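Local coordinates for Thiol:disulfide interchange protein DsbA (Neisseria meningitidis MC58, PDB 3HZ8), which probably acts as a periplasmic thiol-disulfide oxidoreductase of the DsbA subfamily, passing disulfide bonds to substrate proteins through a redox-active cysteine pair, at residues 78-81 with 82-86; 150-154 with 155-159; 167-170 with 171-175. The protein carries 1 engineered substitution. All blocks are in the same frame, centred on the assembly; numbering follows the deposited sequence.

Interaction 1. Residues 78-81 with 82-86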
ATOM      1  N   ALA A  78      -6.717   4.010  -5.644  1.00 10.86           N
ATOM      2  CA  ALA A  78      -6.824   5.448  -5.422  1.00 11.43           C
ATOM      3  C   ALA A  78      -8.199   5.783  -4.846  1.00 12.44           C
ATOM      4  O   ALA A  78      -8.297   6.481  -3.841  1.00 13.17           O
ATOM      5  CB  ALA A  78      -6.590   6.186  -6.719  1.00 11.58           C
ATOM      6  N   ALA A  79      -9.252   5.253  -5.462  1.00 12.83           N
ATOM      7  CA  ALA A  79     -10.618   5.540  -5.024  1.00 13.33           C
ATOM      8  C   ALA A  79     -10.894   5.077  -3.587  1.00 14.32           C
ATOM      9  O   ALA A  79     -11.600   5.760  -2.829  1.00 14.33           O
ATOM     10  CB  ALA A  79     -11.603   4.893  -5.985  1.00 13.05           C
ATOM     11  N   VAL A  80     -10.363   3.909  -3.221  1.00 14.85           N
ATOM     12  CA  VAL A  80     -10.518   3.370  -1.864  1.00 16.43           C
ATOM     13  C   VAL A  80      -9.825   4.300  -0.880  1.00 17.63           C
ATOM     14  O   VAL A  80     -10.369   4.619   0.178  1.00 18.14           O
ATOM     15  CB  VAL A  80      -9.929   1.938  -1.753  1.00 15.84           C
ATOM     16  CG1 VAL A  80      -9.757   1.498  -0.277  1.00 16.77           C
ATOM     17  CG2 VAL A  80     -10.783   0.958  -2.526  1.00 16.29           C
ATOM     18  N   ASP A  81      -8.620   4.737  -1.231  1.00 19.00           N
ATOM     19  CA  ASP A  81      -7.879   5.655  -0.379  1.00 20.53           C
ATOM     20  C   ASP A  81      -8.677   6.934  -0.134  1.00 21.49           C
ATOM     21  O   ASP A  81      -8.749   7.413   1.004  1.00 22.64           O
ATOM     22  CB  ASP A  81      -6.519   5.975  -0.999  1.00 21.00           C
ATOM     23  CG  ASP A  81      -5.391   5.807  -0.023  1.00 21.62           C
ATOM     24  OD1 ASP A  81      -5.655   5.565   1.178  1.00 21.71           O
ATOM     25  OD2 ASP A  81      -4.232   5.913  -0.475  1.00 22.84           O
ATOM     26  N   MET A  82      -9.300   7.445  -1.203  1.00 21.82           N
ATOM     27  CA  MET A  82     -10.088   8.677  -1.180  0.50 22.23           C
ATOM     28  C   MET A  82     -11.378   8.527  -0.366  1.00 22.88           C
ATOM     29  O   MET A  82     -11.516   9.060   0.739  1.00 22.94           O
ATOM     30  CB  MET A  82     -10.444   9.097  -2.620  0.50 22.22           C
ATOM     31  CG  MET A  82      -9.263   9.492  -3.496  0.50 21.84           C
ATOM     32  SD  MET A  82      -9.601   9.661  -5.268  0.50 21.03           S
ATOM     33  CE  MET A  82     -10.958  10.836  -5.217  0.50 20.08           C
ATOM     34  N   ALA A  83     -12.324   7.801  -0.942  1.00 23.97           N
ATOM     35  CA  ALA A  83     -13.682   7.712  -0.419  1.00 25.40           C
ATOM     36  C   ALA A  83     -13.852   6.791   0.780  1.00 26.26           C
ATOM     37  O   ALA A  83     -14.835   6.899   1.523  1.00 26.85           O
ATOM     38  CB  ALA A  83     -14.599   7.286  -1.513  1.00 25.26           C
ATOM     39  N   ALA A  84     -12.917   5.870   0.962  1.00 27.29           N
ATOM     40  CA  ALA A  84     -13.035   4.903   2.035  1.00 27.91           C
ATOM     41  C   ALA A  84     -11.915   5.030   3.061  1.00 28.61           C
ATOM     42  O   ALA A  84     -11.598   4.055   3.745  1.00 28.97           O
ATOM     43  CB  ALA A  84     -13.100   3.479   1.472  1.00 28.02           C
ATOM     44  N   ALA A  85     -11.328   6.223   3.182  1.00 29.07           N
ATOM     45  CA  ALA A  85     -10.225   6.435   4.130  1.00 29.47           C
ATOM     46  C   ALA A  85     -10.553   5.923   5.538  1.00 29.88           C
ATOM     47  O   ALA A  85      -9.706   5.290   6.177  1.00 30.13           O
ATOM     48  CB  ALA A  85      -9.803   7.909   4.166  1.00 29.58           C
ATOM     49  N   ASP A  86     -11.783   6.167   6.002  1.00 30.18           N
ATOM     50  CA  ASP A  86     -12.191   5.785   7.370  1.00 30.42           C
ATOM     51  C   ASP A  86     -12.485   4.291   7.567  1.00 29.72           C
ATOM     52  O   ASP A  86     -12.535   3.803   8.703  1.00 30.05           O
ATOM     53  CB  ASP A  86     -13.377   6.634   7.860  1.00 31.10           C
ATOM     54  CG  ASP A  86     -13.638   6.477   9.366  1.00 32.43           C
ATOM     55  OD1 ASP A  86     -12.674   6.269  10.141  1.00 35.30           O
ATOM     56  OD2 ASP A  86     -14.816   6.563   9.782  1.00 35.45           O
TER
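Met-82, Ala-83 and Ala-84 each donate a backbone hydrogen bond to the residue four places earlier. Met-82 N lies 3.0 Å from Ala-78 O, and Ala-83 N reaches Ala-79 O at 2.9 Å. The third bond, Ala-84 N to Val-80 O, is as short at 2.9 Å, but its N-H...O angle falls to 135° and the donor stands above the carbonyl plane. This distortion coincides with Ala-84 being the first residue to leave helical backbone angles.

The apolar contact follows the same spacing: the CB of Ala-84 comes within 4.3 Å of Val-80 CG1. Other groups lie against backbone carbonyl oxygens. The methyl Ala-85 CB is 3.4 Å from Asp-81 O. Met-82 sets its CG anti to the carbonyl carbon (chi1 -65°), which lays CG 3.2 Å from Ala-78 O and carries SD to 3.7 Å from the same oxygen; the Met-82 side chain also touches Arg-139 and Ser-136 of helix 134-149.

Among charged groups, the carboxylate of Asp-81 has its partner past the helix end: OD1 forms a salt bridge with Lys-88 NZ at the start of helix 88-101.

The bent last i to i+4 bond marks the C-terminal end of helix 71-83, in the helical part of the DsbA fold.

Interaction 2. Residues 150-154 with 155-159. Engineered in segment 155-159: Val-155 (natural residue Thr).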
ATOM      1  N   PHE A 150      11.034   3.708  -9.522  1.00 10.06           N
ATOM      2  CA  PHE A 150      11.709   2.974  -8.449  1.00 10.31           C
ATOM      3  C   PHE A 150      11.857   1.483  -8.734  1.00 10.28           C
ATOM      4  O   PHE A 150      12.342   0.719  -7.892  1.00 10.55           O
ATOM      5  CB  PHE A 150      11.071   3.290  -7.090  1.00  9.64           C
ATOM      6  CG  PHE A 150      11.220   4.735  -6.713  1.00  8.78           C
ATOM      7  CD1 PHE A 150      12.453   5.211  -6.264  1.00  8.87           C
ATOM      8  CD2 PHE A 150      10.175   5.632  -6.880  1.00  9.13           C
ATOM      9  CE1 PHE A 150      12.617   6.540  -5.957  1.00  9.09           C
ATOM     10  CE2 PHE A 150      10.337   6.973  -6.567  1.00  9.38           C
ATOM     11  CZ  PHE A 150      11.566   7.431  -6.108  1.00  9.76           C
ATOM     12  N   GLN A 151      11.479   1.095  -9.952  1.00 10.87           N
ATOM     13  CA  GLN A 151      11.623  -0.291 -10.433  1.00 11.34           C
ATOM     14  C   GLN A 151      11.072  -1.319  -9.437  1.00 10.90           C
ATOM     15  O   GLN A 151      11.734  -2.294  -9.056  1.00 11.52           O
ATOM     16  CB  GLN A 151      13.071  -0.572 -10.851  1.00 12.58           C
ATOM     17  CG  GLN A 151      13.555   0.411 -11.928  1.00 15.55           C
ATOM     18  CD  GLN A 151      15.012   0.229 -12.260  1.00 17.67           C
ATOM     19  OE1 GLN A 151      15.886   0.548 -11.451  1.00 21.09           O
ATOM     20  NE2 GLN A 151      15.286  -0.292 -13.454  1.00 23.86           N
ATOM     21  N   ILE A 152       9.843  -1.062  -8.997  1.00 10.22           N
ATOM     22  CA  ILE A 152       9.167  -1.979  -8.090  1.00  9.59           C
ATOM     23  C   ILE A 152       8.670  -3.155  -8.934  1.00  9.84           C
ATOM     24  O   ILE A 152       7.670  -3.020  -9.643  1.00 11.58           O
ATOM     25  CB  ILE A 152       7.983  -1.280  -7.349  1.00  9.01           C
ATOM     26  CG1 ILE A 152       8.440   0.026  -6.678  1.00  9.32           C
ATOM     27  CG2 ILE A 152       7.280  -2.242  -6.362  1.00  9.14           C
ATOM     28  CD1 ILE A 152       9.528  -0.119  -5.604  1.00 10.51           C
ATOM     29  N   ASP A 153       9.374  -4.289  -8.873  1.00  9.78           N
ATOM     30  CA  ASP A 153       9.061  -5.420  -9.750  0.50 10.05           C
ATOM     31  C   ASP A 153       8.512  -6.629  -9.005  1.00  9.99           C
ATOM     32  O   ASP A 153       8.317  -7.691  -9.597  1.00 11.06           O
ATOM     33  CB  ASP A 153      10.269  -5.799 -10.628  0.50 10.44           C
ATOM     34  CG  ASP A 153      11.498  -6.209  -9.818  0.50 10.84           C
ATOM     35  OD1 ASP A 153      11.454  -6.212  -8.572  0.50 10.92           O
ATOM     36  OD2 ASP A 153      12.535  -6.525 -10.451  0.50 14.11           O
ATOM     37  N   GLY A 154       8.235  -6.462  -7.709  1.00  9.16           N
ATOM     38  CA  GLY A 154       7.638  -7.541  -6.912  1.00  8.84           C
ATOM     39  C   GLY A 154       6.692  -6.968  -5.872  1.00  8.19           C
ATOM     40  O   GLY A 154       6.899  -5.858  -5.381  1.00  8.70           O
ATOM     41  N   VAL A 155       5.641  -7.710  -5.546  1.00  7.71           N
ATOM     42  CA  VAL A 155       4.708  -7.289  -4.507  1.00  7.50           C
ATOM     43  C   VAL A 155       4.422  -8.490  -3.605  1.00  7.53           C
ATOM     44  O   VAL A 155       4.443  -9.633  -4.067  1.00  8.45           O
ATOM     45  CB  VAL A 155       3.384  -6.728  -5.095  1.00  7.42           C
ATOM     46  CG1 VAL A 155       3.628  -5.387  -5.737  1.00  8.11           C
ATOM     47  CG2 VAL A 155       2.748  -7.697  -6.091  1.00  8.99           C
ATOM     48  N   PRO A 156       4.170  -8.248  -2.316  1.00  7.36           N
ATOM     49  CA  PRO A 156       4.212  -6.946  -1.651  1.00  8.28           C
ATOM     50  C   PRO A 156       5.631  -6.490  -1.414  1.00  8.13           C
ATOM     51  O   PRO A 156       6.522  -7.318  -1.222  1.00  9.22           O
ATOM     52  CB  PRO A 156       3.532  -7.203  -0.303  1.00  8.86           C
ATOM     53  CG  PRO A 156       3.705  -8.677  -0.055  1.00  8.52           C
ATOM     54  CD  PRO A 156       3.793  -9.352  -1.408  1.00  7.50           C
ATOM     55  N   THR A 157       5.832  -5.174  -1.440  1.00  7.48           N
ATOM     56  CA  THR A 157       7.116  -4.555  -1.068  1.00  7.41           C
ATOM     57  C   THR A 157       6.798  -3.493  -0.016  1.00  7.19           C
ATOM     58  O   THR A 157       5.893  -2.683  -0.215  1.00  7.92           O
ATOM     59  CB  THR A 157       7.807  -3.893  -2.300  1.00  7.54           C
ATOM     60  OG1 THR A 157       8.250  -4.918  -3.207  1.00  9.86           O
ATOM     61  CG2 THR A 157       9.019  -3.041  -1.892  1.00  9.50           C
ATOM     62  N   VAL A 158       7.512  -3.502   1.110  1.00  6.78           N
ATOM     63  CA  VAL A 158       7.282  -2.496   2.142  1.00  7.04           C
ATOM     64  C   VAL A 158       8.564  -1.729   2.371  1.00  6.95           C
ATOM     65  O   VAL A 158       9.615  -2.328   2.574  1.00  7.12           O
ATOM     66  CB  VAL A 158       6.789  -3.138   3.473  1.00  6.93           C
ATOM     67  CG1 VAL A 158       6.672  -2.075   4.596  1.00  8.13           C
ATOM     68  CG2 VAL A 158       5.447  -3.848   3.252  1.00  8.68           C
ATOM     69  N   ILE A 159       8.447  -0.397   2.316  1.00  6.94           N
ATOM     70  CA  ILE A 159       9.571   0.499   2.496  0.50  7.40           C
ATOM     71  C   ILE A 159       9.286   1.491   3.637  1.00  7.45           C
ATOM     72  O   ILE A 159       8.229   2.125   3.672  1.00  8.04           O
ATOM     73  CB  ILE A 159       9.875   1.227   1.165  0.50  7.12           C
ATOM     74  CG1 ILE A 159      10.442   0.224   0.153  0.50  6.53           C
ATOM     75  CG2 ILE A 159      10.827   2.398   1.380  0.50  6.94           C
ATOM     76  CD1 ILE A 159      10.130   0.544  -1.290  0.50  7.37           C
TER
HETATM   77  O   HOH W   1       9.904  -4.641  -5.528  1.00 17.30           O
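From Gly-154 the backbone runs extended through Val-155 and Pro-156 into strand 157-160, and the cis peptide before Pro-156 brings Thr-157 back to Gly-154. This is the cis-proline loop of the thioredoxin fold, reached here from the end of helix 134-149. Earlier, the positive phi of Gln-151 (49°) makes it the C-prime residue of a Schellman motif closing that helix.

Pro-156 packs on His-38 and Cys-39 of helix 37-50, which carries the second cysteine of the redox pair, and the engineered Val-155, a threonine in the natural sequence, also touches Cys-39. Val-155 CG1, anti to its own carbonyl carbon, lies obliquely beside the preceding carbonyl, 3.3 Å from Gly-154 O.

Ile-152 CD1 and Ile-159 CD1 form the apolar pair, at 4.4 Å, and Ile-152 CG2 lies beside the Thr-157 hydroxyl, 4.2 Å from Thr-157 OG1.

The polar link is made by that hydroxyl. Thr-157 OG1 sits anti to the carbonyl carbon (chi1 -69°) and donates to Gly-154 O at 2.7 Å, coming from 45° above the carbonyl plane. Water 1 bridges the same pair of residues: it accepts from Gly-154 N at 3.3 Å and donates to Thr-157 OG1 at 2.9 Å.

Interaction 3. Residues 167-170 with 171-175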
ATOM      1  N   GLU A 167      12.934  -6.985   4.347  1.00  8.46           N
ATOM      2  CA  GLU A 167      13.148  -8.299   3.739  1.00  9.05           C
ATOM      3  C   GLU A 167      12.437  -9.305   4.648  1.00  9.23           C
ATOM      4  O   GLU A 167      12.915  -9.616   5.737  1.00  9.00           O
ATOM      5  CB  GLU A 167      14.643  -8.615   3.612  1.00  9.54           C
ATOM      6  CG  GLU A 167      15.471  -7.550   2.873  1.00 10.71           C
ATOM      7  CD  GLU A 167      15.225  -7.539   1.373  1.00 13.05           C
ATOM      8  OE1 GLU A 167      14.893  -8.610   0.832  1.00 15.96           O
ATOM      9  OE2 GLU A 167      15.362  -6.473   0.732  1.00 12.10           O
ATOM     10  N   PHE A 168      11.262  -9.760   4.218  1.00  9.87           N
ATOM     11  CA  PHE A 168      10.387 -10.563   5.069  1.00 10.58           C
ATOM     12  C   PHE A 168      10.822 -12.027   5.148  1.00 11.12           C
ATOM     13  O   PHE A 168      11.088 -12.648   4.122  1.00 12.36           O
ATOM     14  CB  PHE A 168       8.957 -10.541   4.517  1.00 10.36           C
ATOM     15  CG  PHE A 168       8.217  -9.249   4.727  1.00 10.42           C
ATOM     16  CD1 PHE A 168       7.456  -9.067   5.878  1.00  9.96           C
ATOM     17  CD2 PHE A 168       8.199  -8.262   3.737  1.00 10.05           C
ATOM     18  CE1 PHE A 168       6.723  -7.887   6.079  1.00 10.55           C
ATOM     19  CE2 PHE A 168       7.472  -7.090   3.918  1.00 10.24           C
ATOM     20  CZ  PHE A 168       6.728  -6.897   5.099  1.00 10.69           C
ATOM     21  N   ALA A 169      10.874 -12.550   6.376  1.00 11.49           N
ATOM     22  CA  ALA A 169      10.959 -14.000   6.624  1.00 12.18           C
ATOM     23  C   ALA A 169       9.540 -14.593   6.689  1.00 12.08           C
ATOM     24  O   ALA A 169       9.255 -15.643   6.095  1.00 13.31           O
ATOM     25  CB  ALA A 169      11.747 -14.293   7.900  1.00 12.50           C
ATOM     26  N   ASP A 170       8.658 -13.890   7.394  1.00 12.07           N
ATOM     27  CA  ASP A 170       7.209 -14.093   7.324  1.00 11.84           C
ATOM     28  C   ASP A 170       6.535 -12.751   7.662  1.00 11.23           C
ATOM     29  O   ASP A 170       7.221 -11.784   7.995  1.00 10.98           O
ATOM     30  CB  ASP A 170       6.723 -15.275   8.201  1.00 12.64           C
ATOM     31  CG  ASP A 170       6.933 -15.062   9.697  1.00 14.08           C
ATOM     32  OD1 ASP A 170       7.173 -13.933  10.178  1.00 15.92           O
ATOM     33  OD2 ASP A 170       6.821 -16.073  10.431  1.00 18.67           O
ATOM     34  N   TRP A 171       5.206 -12.660   7.562  1.00 11.32           N
ATOM     35  CA  TRP A 171       4.574 -11.346   7.730  1.00 11.11           C
ATOM     36  C   TRP A 171       4.680 -10.838   9.169  1.00 11.76           C
ATOM     37  O   TRP A 171       4.955  -9.659   9.411  1.00 11.29           O
ATOM     38  CB  TRP A 171       3.119 -11.344   7.247  1.00 11.50           C
ATOM     39  CG  TRP A 171       2.919 -11.969   5.902  1.00 10.62           C
ATOM     40  CD1 TRP A 171       2.046 -12.969   5.593  1.00 10.68           C
ATOM     41  CD2 TRP A 171       3.602 -11.636   4.679  1.00  9.91           C
ATOM     42  NE1 TRP A 171       2.152 -13.297   4.263  1.00 12.12           N
ATOM     43  CE2 TRP A 171       3.102 -12.497   3.677  1.00 10.85           C
ATOM     44  CE3 TRP A 171       4.610 -10.714   4.342  1.00 10.15           C
ATOM     45  CZ2 TRP A 171       3.557 -12.447   2.353  1.00 11.80           C
ATOM     46  CZ3 TRP A 171       5.068 -10.672   3.036  1.00 10.46           C
ATOM     47  CH2 TRP A 171       4.539 -11.532   2.054  1.00 10.92           C
ATOM     48  N   GLU A 172       4.474 -11.738  10.128  1.00 12.50           N
ATOM     49  CA  GLU A 172       4.470 -11.330  11.525  1.00 12.92           C
ATOM     50  C   GLU A 172       5.811 -10.779  11.991  1.00 12.62           C
ATOM     51  O   GLU A 172       5.861  -9.691  12.577  1.00 13.46           O
ATOM     52  CB  GLU A 172       4.005 -12.483  12.421  1.00 13.58           C
ATOM     53  CG  GLU A 172       2.518 -12.777  12.301  1.00 18.58           C
ATOM     54  CD  GLU A 172       1.666 -11.794  13.080  1.00 19.59           C
ATOM     55  OE1 GLU A 172       2.219 -10.978  13.846  1.00 26.99           O
ATOM     56  OE2 GLU A 172       0.432 -11.838  12.930  1.00 24.54           O
ATOM     57  N   SER A 173       6.902 -11.498  11.712  1.00 12.76           N
ATOM     58  CA  SER A 173       8.223 -11.003  12.089  1.00 12.72           C
ATOM     59  C   SER A 173       8.575  -9.707  11.367  1.00 12.43           C
ATOM     60  O   SER A 173       9.299  -8.854  11.900  1.00 12.86           O
ATOM     61  CB  SER A 173       9.320 -12.046  11.859  1.00 12.94           C
ATOM     62  OG  SER A 173       9.427 -12.411  10.494  1.00 13.69           O
ATOM     63  N   GLY A 174       8.037  -9.538  10.160  1.00 11.20           N
ATOM     64  CA  GLY A 174       8.273  -8.307   9.411  1.00 10.35           C
ATOM     65  C   GLY A 174       7.714  -7.079  10.114  1.00 10.13           C
ATOM     66  O   GLY A 174       8.233  -5.967   9.938  1.00 10.07           O
ATOM     67  N   MET A 175       6.656  -7.262  10.906  1.00  9.94           N
ATOM     68  CA  MET A 175       6.097  -6.132  11.657  1.00 10.83           C
ATOM     69  C   MET A 175       7.086  -5.599  12.690  1.00 11.31           C
ATOM     70  O   MET A 175       7.194  -4.387  12.892  1.00 11.47           O
ATOM     71  CB  MET A 175       4.764  -6.505  12.324  1.00 10.36           C
ATOM     72  CG  MET A 175       3.661  -6.950  11.367  1.00 10.61           C
ATOM     73  SD  MET A 175       3.242  -5.767  10.057  1.00 10.12           S
ATOM     74  CE  MET A 175       4.146  -6.461   8.653  1.00 10.82           C
TER
HETATM   75  O   HOH W   2      10.850 -10.964   8.641  1.00 15.12           O
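Asp-170 and Ser-173 make the main polar contact here, an N-cap that opens helix 171-191. The carboxylate oxygen Asp-170 OD1 accepts twice from Ser-173. The backbone N of Ser-173 lies 2.9 Å from Asp-170 OD1, at a nearly straight N-H...O angle of 163°, and meets it close to the line of its C-O bond. The hydroxyl Ser-173 OG donates to the same Asp-170 OD1 at 2.7 Å but arrives from above the carboxylate plane. A chi1 of 65°, with CG held between the backbone N and the carbonyl carbon, brings OD1 of Asp-170 to the N-H of Ser-173. A carboxylate at this position would probably interact favourably with the partial positive charge of the helix N-terminus.

Ser-173 OG also accepts from water 2, which in turn accepts from Ala-169 N at 2.8 Å, so this loop amide is satisfied through solvent. Gly-174 N completes the first helical turn, donating to Asp-170 O at 3.2 Å.

The apolar half is an edge-to-face pair. Trp-171 directs its six-membered ring edge at one face of Phe-168, with CE3 3.6 Å from Phe-168 CD1 and the planes at 69°. At the rim of the phenyl ring, Met-175 CE approaches Phe-168 CE1 near the ring plane, at 3.9 Å. Gly-174 CA also lies close to CE1, and the absence of a side chain there leaves room for the ring.

Together these contacts join the loop after strand 164-166 to helix 171-191, whose Trp-171 and Met-175 pack on helix 37-50 through His-41, Leu-42, Val-45 and His-49.

Interactions 2 and 3 touch directly, their centres about 15 Å apart. Pro-156 CG packs on Trp-171 CH2 at 3.6 Å, and Val-158 CG2 on Phe-168 CZ at 3.8 Å, so the cis-proline loop and the start of helix 171-191 meet beside helix 37-50. The redox-active disulfide Cys-36 to Cys-39 lies there: residues 155-156 contact Cys-39, whereas Trp-171 comes near the cysteine pair without touching it. Interaction 1 stands apart, on the other side of the chain's centre, with nearest atoms about 13 Å from interaction 2 and about 17 Å from interaction 3. It belongs to the helical part, yet Val-80 reaches Tyr-34, shortly before the cysteines.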